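Long-range contacts in alpha-galactosidase (Lactobacillus brevis, PDB 3MI6), which probably hydrolyses terminal, non-reducing alpha-D-galactose residues of alpha-D-galactosides such as galactose oligosaccharides and galactomannans: residues D[51-59]-D[66-74]; D[361-371]-D[406-414]. All blocks are in the same frame, centred on the assembly; numbering follows the deposited sequence.

Contact 1: D[51-59]-D[66-74]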
loop_
_atom_site.group_PDB
_atom_site.type_symbol
_atom_site.label_atom_id
_atom_site.label_comp_id
_atom_site.label_asym_id
_atom_site.label_seq_id
_atom_site.Cartn_x
_atom_site.Cartn_y
_atom_site.Cartn_z
ATOM N N SER D 51 -13.880 -22.607 23.934
ATOM C CA SER D 51 -15.176 -22.014 24.221
ATOM C C SER D 51 -16.091 -22.021 22.994
ATOM O O SER D 51 -15.627 -21.923 21.859
ATOM C CB SER D 51 -15.004 -20.591 24.746
ATOM O OG SER D 51 -14.085 -20.559 25.820
ATOM N N GLN D 52 -17.393 -22.129 23.231
ATOM C CA GLN D 52 -18.374 -22.186 22.154
ATOM C C GLN D 52 -19.521 -21.244 22.430
ATOM O O GLN D 52 -20.056 -21.229 23.538
ATOM C CB GLN D 52 -18.927 -23.603 22.017
ATOM C CG GLN D 52 -17.859 -24.668 21.901
ATOM C CD GLN D 52 -18.397 -25.957 21.326
ATOM O OE1 GLN D 52 -17.649 -26.912 21.116
ATOM N NE2 GLN D 52 -19.699 -25.988 21.055
ATOM N N GLU D 53 -19.912 -20.465 21.427
ATOM C CA GLU D 53 -21.034 -19.542 21.587
ATOM C C GLU D 53 -22.046 -19.690 20.466
ATOM O O GLU D 53 -21.684 -19.986 19.338
ATOM C CB GLU D 53 -20.545 -18.091 21.655
ATOM C CG GLU D 53 -19.799 -17.725 22.937
ATOM C CD GLU D 53 -19.271 -16.297 22.934
ATOM O OE1 GLU D 53 -19.150 -15.693 21.839
ATOM O OE2 GLU D 53 -18.970 -15.788 24.037
ATOM N N TRP D 54 -23.317 -19.472 20.777
ATOM C CA TRP D 54 -24.356 -19.512 19.759
ATOM C C TRP D 54 -24.218 -18.375 18.757
ATOM O O TRP D 54 -24.186 -17.203 19.141
ATOM C CB TRP D 54 -25.742 -19.454 20.395
ATOM C CG TRP D 54 -26.862 -19.145 19.419
ATOM C CD1 TRP D 54 -27.299 -17.907 19.037
ATOM C CD2 TRP D 54 -27.692 -20.089 18.728
ATOM N NE1 TRP D 54 -28.343 -18.022 18.152
ATOM C CE2 TRP D 54 -28.605 -19.349 17.945
ATOM C CE3 TRP D 54 -27.753 -21.485 18.695
ATOM C CZ2 TRP D 54 -29.564 -19.963 17.132
ATOM C CZ3 TRP D 54 -28.711 -22.094 17.889
ATOM C CH2 TRP D 54 -29.601 -21.331 17.119
ATOM N N ARG D 55 -24.133 -18.745 17.476
ATOM C CA ARG D 55 -24.267 -17.820 16.344
ATOM C C ARG D 55 -25.524 -18.188 15.536
ATOM O O ARG D 55 -25.909 -19.355 15.501
ATOM C CB ARG D 55 -23.017 -17.870 15.458
ATOM C CG ARG D 55 -21.764 -17.338 16.124
ATOM C CD ARG D 55 -21.950 -15.891 16.574
ATOM N NE ARG D 55 -20.705 -15.313 17.080
ATOM C CZ ARG D 55 -20.359 -15.242 18.364
ATOM N NH1 ARG D 55 -21.161 -15.706 19.309
ATOM N NH2 ARG D 55 -19.200 -14.702 18.699
ATOM N N ASP D 56 -26.158 -17.211 14.890
ATOM C CA ASP D 56 -27.429 -17.459 14.206
ATOM C C ASP D 56 -27.283 -18.013 12.780
ATOM O O ASP D 56 -26.230 -17.896 12.151
ATOM C CB ASP D 56 -28.303 -16.197 14.172
ATOM C CG ASP D 56 -28.640 -15.659 15.567
ATOM O OD1 ASP D 56 -27.790 -15.744 16.490
ATOM O OD2 ASP D 56 -29.762 -15.121 15.730
ATOM N N ALA D 57 -28.359 -18.625 12.291
ATOM C CA ALA D 57 -28.489 -19.022 10.888
ATOM C C ALA D 57 -27.458 -20.055 10.452
ATOM O O ALA D 57 -26.976 -20.022 9.320
ATOM C CB ALA D 57 -28.433 -17.800 9.981
ATOM N N THR D 58 -27.127 -20.962 11.361
ATOM C CA THR D 58 -26.204 -22.048 11.071
ATOM C C THR D 58 -26.513 -23.251 11.960
ATOM O O THR D 58 -26.730 -23.115 13.169
ATOM C CB THR D 58 -24.707 -21.600 11.175
ATOM O OG1 THR D 58 -23.841 -22.664 10.752
ATOM C CG2 THR D 58 -24.337 -21.164 12.584
ATOM N N PRO D 59 -26.541 -24.439 11.355
ATOM C CA PRO D 59 -26.933 -25.677 12.039
ATOM C C PRO D 59 -26.127 -25.978 13.308
ATOM O O PRO D 59 -24.960 -25.596 13.410
ATOM C CB PRO D 59 -26.680 -26.752 10.980
ATOM C CG PRO D 59 -26.778 -26.015 9.668
ATOM C CD PRO D 59 -26.231 -24.651 9.930
ATOM N N PRO D 66 -27.359 -26.546 21.325
ATOM C CA PRO D 66 -27.580 -25.527 20.291
ATOM C C PRO D 66 -26.263 -24.860 19.911
ATOM O O PRO D 66 -26.072 -24.463 18.766
ATOM C CB PRO D 66 -28.506 -24.510 20.980
ATOM C CG PRO D 66 -29.132 -25.252 22.111
ATOM C CD PRO D 66 -28.081 -26.230 22.570
ATOM N N ASN D 67 -25.356 -24.772 20.874
ATOM C CA ASN D 67 -24.135 -24.010 20.697
ATOM C C ASN D 67 -22.994 -24.822 20.093
ATOM O O ASN D 67 -21.928 -24.278 19.801
ATOM C CB ASN D 67 -23.704 -23.374 22.028
ATOM C CG ASN D 67 -24.824 -22.556 22.695
ATOM O OD1 ASN D 67 -24.730 -22.222 23.877
ATOM N ND2 ASN D 67 -25.875 -22.236 21.943
ATOM N N PHE D 68 -23.199 -26.121 19.917
ATOM C CA PHE D 68 -22.242 -26.911 19.154
ATOM C C PHE D 68 -22.566 -26.715 17.679
ATOM O O PHE D 68 -23.552 -27.245 17.182
ATOM C CB PHE D 68 -22.304 -28.391 19.534
ATOM C CG PHE D 68 -21.098 -29.184 19.103
ATOM C CD1 PHE D 68 -20.980 -29.641 17.805
ATOM C CD2 PHE D 68 -20.089 -29.486 20.005
ATOM C CE1 PHE D 68 -19.871 -30.382 17.408
ATOM C CE2 PHE D 68 -18.975 -30.221 19.619
ATOM C CZ PHE D 68 -18.865 -30.670 18.321
ATOM N N GLN D 69 -21.749 -25.916 16.998
ATOM C CA GLN D 69 -21.981 -25.561 15.599
ATOM C C GLN D 69 -20.694 -25.717 14.805
ATOM O O GLN D 69 -19.740 -24.968 15.022
ATOM C CB GLN D 69 -22.502 -24.126 15.483
ATOM C CG GLN D 69 -23.881 -23.935 16.094
ATOM C CD GLN D 69 -24.364 -22.492 16.071
ATOM O OE1 GLN D 69 -25.356 -22.163 15.409
ATOM N NE2 GLN D 69 -23.674 -21.629 16.804
ATOM N N PRO D 70 -20.664 -26.697 13.885
ATOM C CA PRO D 70 -19.469 -27.009 13.084
ATOM C C PRO D 70 -18.918 -25.811 12.289
ATOM O O PRO D 70 -17.721 -25.810 11.985
ATOM C CB PRO D 70 -19.961 -28.105 12.133
ATOM C CG PRO D 70 -21.120 -28.731 12.851
ATOM C CD PRO D 70 -21.785 -27.608 13.587
ATOM N N ALA D 71 -19.766 -24.826 11.966
ATOM C CA ALA D 71 -19.349 -23.599 11.262
ATOM C C ALA D 71 -18.384 -22.709 12.059
ATOM O O ALA D 71 -17.588 -21.969 11.478
ATOM C CB ALA D 71 -20.572 -22.783 10.826
ATOM N N THR D 72 -18.471 -22.774 13.385
ATOM C CA THR D 72 -17.579 -22.005 14.241
ATOM C C THR D 72 -16.563 -22.887 14.972
ATOM O O THR D 72 -15.923 -22.434 15.925
ATOM C CB THR D 72 -18.352 -21.203 15.301
ATOM O OG1 THR D 72 -18.822 -22.096 16.315
ATOM C CG2 THR D 72 -19.529 -20.451 14.684
ATOM N N ILE D 73 -16.411 -24.136 14.535
ATOM C CA ILE D 73 -15.467 -25.051 15.167
ATOM C C ILE D 73 -14.279 -25.412 14.283
ATOM O O ILE D 73 -14.450 -26.011 13.228
ATOM C CB ILE D 73 -16.145 -26.368 15.595
ATOM C CG1 ILE D 73 -17.126 -26.135 16.751
ATOM C CG2 ILE D 73 -15.095 -27.393 15.993
ATOM C CD1 ILE D 73 -17.788 -27.407 17.240
ATOM N N LYS D 74 -13.078 -25.054 14.724
ATOM C CA LYS D 74 -11.861 -25.465 14.045
ATOM C C LYS D 74 -11.703 -26.991 13.995
ATOM O O LYS D 74 -11.693 -27.671 15.015
ATOM C CB LYS D 74 -10.644 -24.864 14.726
ATOM C CG LYS D 74 -10.429 -23.389 14.482
ATOM C CD LYS D 74 -9.621 -22.812 15.632
ATOM C CE LYS D 74 -10.480 -22.855 16.874
ATOM N NZ LYS D 74 -9.713 -22.621 18.099
HETATM O O HOH W 1 -21.161 -22.223 17.531
#
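Q52, W54, R55 and T58 meet P66-T72 where the chain doubles back within the irregular loop between strands 31-36 and 90-93, in the N-terminal domain of a family 36 glycosidase; neither segment forms a strand. Apolar packing is confined to one pair: W54 CG, anti to the backbone N (chi1 166°), carries the benzo edge to P66, with W54 CE3 3.9 Å from P66 CB.

Polar atoms gather at that ring's edge. P66 O lies near its plane, and the N67 side chain crosses that of W54 at about a right angle, N67 ND2 coming in 3.2 Å from W54 CB. Q69 reaches in between the segments: its CG lies 3.3 Å from P59 O, and its buried amide sits among R55 N, R55 O and T58 O. With alanine in place of Q69, R55 and T58 would probably lose the amide lying among their backbone groups, and a gap would open beside T58 CG2. The chain of Q52, extended beyond CG, takes NE2 past the ring of F68 to a weak hydrogen bond with N67 O (3.1 Å, N-H...O 126°).

Charged groups turn toward other subunits. R55 grips E53 OE1 end-on through NH1 (3.2 Å) and NH2, and both residues also bond T716 of a second subunit. D56 and A57 pack on W200 of a third subunit, a predicted substrate-binding residue.

One water joins the two segments. T72 OG1, which also hydrogen-bonds Y679 OH of the second subunit, donates to it at 2.6 Å, and the water donates to E53 O (2.9 Å) and N67 O (3.2 Å).

Contact 2: D[361-371]-D[406-414]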
loop_
_atom_site.group_PDB
_atom_site.type_symbol
_atom_site.label_atom_id
_atom_site.label_comp_id
_atom_site.label_asym_id
_atom_site.label_seq_id
_atom_site.Cartn_x
_atom_site.Cartn_y
_atom_site.Cartn_z
ATOM N N ILE D 361 37.162 -30.542 -14.493
ATOM C CA ILE D 361 35.775 -30.996 -14.431
ATOM C C ILE D 361 35.728 -32.487 -14.091
ATOM O O ILE D 361 36.637 -33.232 -14.445
ATOM C CB ILE D 361 35.014 -30.632 -15.726
ATOM C CG1 ILE D 361 34.802 -29.114 -15.768
ATOM C CG2 ILE D 361 33.678 -31.343 -15.804
ATOM C CD1 ILE D 361 34.201 -28.616 -17.038
ATOM N N GLU D 362 34.692 -32.915 -13.379
ATOM C CA GLU D 362 34.692 -34.229 -12.747
ATOM C C GLU D 362 33.780 -35.275 -13.369
ATOM O O GLU D 362 33.857 -36.451 -13.014
ATOM C CB GLU D 362 34.341 -34.090 -11.276
ATOM C CG GLU D 362 35.507 -33.642 -10.454
ATOM C CD GLU D 362 35.093 -33.136 -9.095
ATOM O OE1 GLU D 362 33.894 -32.815 -8.938
ATOM O OE2 GLU D 362 35.967 -33.057 -8.196
HETATM N N MSE D 363 32.921 -34.855 -14.291
HETATM C CA MSE D 363 31.914 -35.750 -14.849
HETATM C C MSE D 363 31.400 -35.226 -16.172
HETATM O O MSE D 363 31.171 -34.028 -16.325
HETATM C CB MSE D 363 30.741 -35.934 -13.879
HETATM C CG MSE D 363 29.552 -36.638 -14.496
HETATM SE SE MSE D 363 27.967 -36.641 -13.355
HETATM C CE MSE D 363 28.499 -37.981 -12.046
ATOM N N PHE D 364 31.223 -36.127 -17.134
ATOM C CA PHE D 364 30.654 -35.754 -18.417
ATOM C C PHE D 364 29.277 -36.377 -18.525
ATOM O O PHE D 364 29.098 -37.527 -18.157
ATOM C CB PHE D 364 31.546 -36.208 -19.573
ATOM C CG PHE D 364 31.000 -35.845 -20.912
ATOM C CD1 PHE D 364 29.950 -36.561 -21.462
ATOM C CD2 PHE D 364 31.508 -34.783 -21.609
ATOM C CE1 PHE D 364 29.427 -36.221 -22.683
ATOM C CE2 PHE D 364 30.987 -34.444 -22.831
ATOM C CZ PHE D 364 29.943 -35.163 -23.368
ATOM N N VAL D 365 28.311 -35.599 -19.012
ATOM C CA VAL D 365 26.927 -36.049 -19.175
ATOM C C VAL D 365 26.423 -35.937 -20.615
ATOM O O VAL D 365 26.084 -34.848 -21.072
ATOM C CB VAL D 365 25.944 -35.244 -18.306
ATOM C CG1 VAL D 365 24.578 -35.848 -18.412
ATOM C CG2 VAL D 365 26.398 -35.197 -16.862
ATOM N N LEU D 366 26.359 -37.065 -21.318
ATOM C CA LEU D 366 25.816 -37.087 -22.661
ATOM C C LEU D 366 24.301 -36.831 -22.609
ATOM O O LEU D 366 23.574 -37.533 -21.894
ATOM C CB LEU D 366 26.114 -38.441 -23.281
ATOM C CG LEU D 366 25.546 -38.759 -24.655
ATOM C CD1 LEU D 366 26.097 -37.806 -25.669
ATOM C CD2 LEU D 366 25.878 -40.199 -25.021
ATOM N N ASP D 367 23.820 -35.825 -23.342
ATOM C CA ASP D 367 22.401 -35.461 -23.270
ATOM C C ASP D 367 21.611 -36.046 -24.434
ATOM O O ASP D 367 21.996 -37.065 -25.010
ATOM C CB ASP D 367 22.208 -33.932 -23.192
ATOM C CG ASP D 367 20.976 -33.519 -22.352
ATOM O OD1 ASP D 367 21.108 -33.363 -21.111
ATOM O OD2 ASP D 367 19.885 -33.327 -22.936
ATOM N N ASP D 368 20.507 -35.386 -24.768
ATOM C CA ASP D 368 19.562 -35.864 -25.762
ATOM C C ASP D 368 20.257 -36.156 -27.090
ATOM O O ASP D 368 21.069 -35.357 -27.557
ATOM C CB ASP D 368 18.454 -34.815 -25.955
ATOM C CG ASP D 368 17.199 -35.379 -26.613
ATOM O OD1 ASP D 368 17.275 -36.386 -27.340
ATOM O OD2 ASP D 368 16.123 -34.795 -26.407
ATOM N N GLY D 369 19.948 -37.307 -27.683
ATOM C CA GLY D 369 20.395 -37.609 -29.030
ATOM C C GLY D 369 21.136 -38.919 -29.238
ATOM O O GLY D 369 21.425 -39.290 -30.368
ATOM N N TRP D 370 21.434 -39.637 -28.167
ATOM C CA TRP D 370 22.290 -40.812 -28.284
ATOM C C TRP D 370 21.558 -42.087 -28.717
ATOM O O TRP D 370 22.183 -43.068 -29.136
ATOM C CB TRP D 370 23.021 -41.059 -26.964
ATOM C CG TRP D 370 22.100 -41.330 -25.827
ATOM C CD1 TRP D 370 21.556 -40.414 -24.992
ATOM C CD2 TRP D 370 21.610 -42.600 -25.409
ATOM N NE1 TRP D 370 20.757 -41.029 -24.070
ATOM C CE2 TRP D 370 20.771 -42.377 -24.305
ATOM C CE3 TRP D 370 21.796 -43.903 -25.859
ATOM C CZ2 TRP D 370 20.118 -43.411 -23.637
ATOM C CZ3 TRP D 370 21.149 -44.931 -25.200
ATOM C CH2 TRP D 370 20.322 -44.680 -24.097
ATOM N N PHE D 371 20.235 -42.070 -28.619
ATOM C CA PHE D 371 19.433 -43.270 -28.827
ATOM C C PHE D 371 18.716 -43.286 -30.190
ATOM O O PHE D 371 18.571 -42.244 -30.836
ATOM C CB PHE D 371 18.420 -43.379 -27.692
ATOM C CG PHE D 371 17.608 -42.130 -27.493
ATOM C CD1 PHE D 371 16.269 -42.092 -27.842
ATOM C CD2 PHE D 371 18.188 -40.979 -26.979
ATOM C CE1 PHE D 371 15.519 -40.937 -27.662
ATOM C CE2 PHE D 371 17.443 -39.822 -26.806
ATOM C CZ PHE D 371 16.106 -39.807 -27.141
ATOM N N GLY D 406 39.619 -40.769 -15.551
ATOM C CA GLY D 406 39.405 -40.505 -14.139
ATOM C C GLY D 406 38.133 -39.723 -13.867
ATOM O O GLY D 406 37.933 -39.191 -12.764
HETATM N N MSE D 407 37.265 -39.663 -14.877
HETATM C CA MSE D 407 36.017 -38.925 -14.788
HETATM C C MSE D 407 34.785 -39.807 -14.630
HETATM O O MSE D 407 34.852 -41.022 -14.773
HETATM C CB MSE D 407 35.853 -38.044 -16.010
HETATM C CG MSE D 407 36.625 -36.751 -15.922
HETATM SE SE MSE D 407 36.179 -35.624 -17.439
HETATM C CE MSE D 407 37.220 -36.512 -18.804
ATOM N N LYS D 408 33.657 -39.182 -14.313
ATOM C CA LYS D 408 32.402 -39.902 -14.156
ATOM C C LYS D 408 31.579 -39.736 -15.412
ATOM O O LYS D 408 31.798 -38.815 -16.174
ATOM C CB LYS D 408 31.629 -39.385 -12.952
ATOM C CG LYS D 408 32.185 -39.842 -11.623
ATOM C CD LYS D 408 31.485 -39.147 -10.468
ATOM C CE LYS D 408 31.856 -39.756 -9.124
ATOM N NZ LYS D 408 31.105 -39.081 -8.024
ATOM N N PHE D 409 30.631 -40.636 -15.633
ATOM C CA PHE D 409 29.837 -40.597 -16.852
ATOM C C PHE D 409 28.360 -40.661 -16.547
ATOM O O PHE D 409 27.925 -41.450 -15.711
ATOM C CB PHE D 409 30.218 -41.740 -17.793
ATOM C CG PHE D 409 29.455 -41.732 -19.072
ATOM C CD1 PHE D 409 29.670 -40.739 -20.013
ATOM C CD2 PHE D 409 28.515 -42.709 -19.339
ATOM C CE1 PHE D 409 28.967 -40.715 -21.191
ATOM C CE2 PHE D 409 27.811 -42.695 -20.520
ATOM C CZ PHE D 409 28.040 -41.694 -21.448
ATOM N N GLY D 410 27.591 -39.825 -17.229
ATOM C CA GLY D 410 26.157 -39.800 -17.039
ATOM C C GLY D 410 25.471 -39.640 -18.373
ATOM O O GLY D 410 26.084 -39.142 -19.328
ATOM N N LEU D 411 24.216 -40.081 -18.450
ATOM C CA LEU D 411 23.426 -39.897 -19.665
ATOM C C LEU D 411 21.947 -39.632 -19.398
ATOM O O LEU D 411 21.452 -39.828 -18.297
ATOM C CB LEU D 411 23.631 -41.048 -20.675
ATOM C CG LEU D 411 22.903 -42.389 -20.524
ATOM C CD1 LEU D 411 21.478 -42.247 -20.972
ATOM C CD2 LEU D 411 23.572 -43.475 -21.344
ATOM N N TRP D 412 21.264 -39.203 -20.452
ATOM C CA TRP D 412 19.932 -38.616 -20.412
ATOM C C TRP D 412 18.876 -39.610 -20.910
ATOM O O TRP D 412 18.982 -40.160 -22.003
ATOM C CB TRP D 412 19.973 -37.374 -21.314
ATOM C CG TRP D 412 18.716 -36.599 -21.507
ATOM C CD1 TRP D 412 18.418 -35.397 -20.953
ATOM C CD2 TRP D 412 17.612 -36.927 -22.371
ATOM N NE1 TRP D 412 17.193 -34.959 -21.392
ATOM C CE2 TRP D 412 16.675 -35.880 -22.264
ATOM C CE3 TRP D 412 17.320 -38.008 -23.214
ATOM C CZ2 TRP D 412 15.458 -35.884 -22.960
ATOM C CZ3 TRP D 412 16.120 -38.006 -23.908
ATOM C CH2 TRP D 412 15.202 -36.955 -23.777
ATOM N N PHE D 413 17.867 -39.857 -20.093
ATOM C CA PHE D 413 16.685 -40.573 -20.535
ATOM C C PHE D 413 15.467 -39.662 -20.401
ATOM O O PHE D 413 15.481 -38.700 -19.621
ATOM C CB PHE D 413 16.443 -41.806 -19.670
ATOM C CG PHE D 413 17.491 -42.865 -19.801
ATOM C CD1 PHE D 413 17.350 -43.883 -20.730
ATOM C CD2 PHE D 413 18.606 -42.861 -18.977
ATOM C CE1 PHE D 413 18.317 -44.868 -20.845
ATOM C CE2 PHE D 413 19.570 -43.838 -19.084
ATOM C CZ PHE D 413 19.429 -44.843 -20.021
ATOM N N GLU D 414 14.413 -39.980 -21.152
ATOM C CA GLU D 414 13.078 -39.411 -20.947
ATOM C C GLU D 414 12.081 -40.562 -21.034
ATOM O O GLU D 414 11.334 -40.665 -22.002
ATOM C CB GLU D 414 12.756 -38.330 -21.995
ATOM C CG GLU D 414 11.550 -37.445 -21.661
ATOM C CD GLU D 414 11.275 -36.378 -22.718
ATOM O OE1 GLU D 414 12.161 -36.101 -23.548
ATOM O OE2 GLU D 414 10.166 -35.805 -22.720
#
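W412 lies beneath D368, whose CB stands over the centre of the six-membered ring, 4.1 Å from the centroid and 6° off the normal. D368 CG is anti to the backbone N, which lays the carboxylate alongside the indole as a stacked plate; R374 holds it by a salt bridge. D367 OD2 lies over the same face of the indole, toward its pyrrole part, 3.2 Å from W412 CD1, while D367 OD1 pairs with K477. The ring planes of F371 and W412 are nearly parallel but slid apart, so the rings barely overlap.

W370 NE1 donates to W412 O (2.9 Å, 163°) with the acceptor in the indole plane, fixing the ring's rotation. One face of W370 receives L411 CD2, and its edge points at the face of F413 (centroids 5.5 Å apart, planes at 85°).

Toward their N-terminal ends the strands pair in parallel: F364 N bonds K408 O at 2.9 Å. F364, L366, F409 and L411 share the face turned to helices 346-358 and 394-404. W412 NE1 bonds D479, the predicted nucleophile; with D367 and D368, predicted to bind substrate, this fits the pocket at the C-terminal strand ends of a TIM barrel.

From the N terminus, contact 1 comes first: it closes a short loop, six residues without helix or strand, inside the long connection from strand 31-36 to strand 90-93 of the N-terminal domain. The chain then completes the beta sheets of that domain and enters the barrel, where contact 2 joins neighbouring strands 363-366 and 408-413 across 34 residues that include helix 394-404, a beta-alpha-beta crossover. The two contacts are in series, neither nested nor crossed. The centres of contact 1 and contact 2 lie about 62 Å apart, on opposite sides of the chain's centre. The nearest atoms of contact 1 and contact 2 are about 44 Å apart. Contact 1 faces other subunits, whereas no other chain touches contact 2.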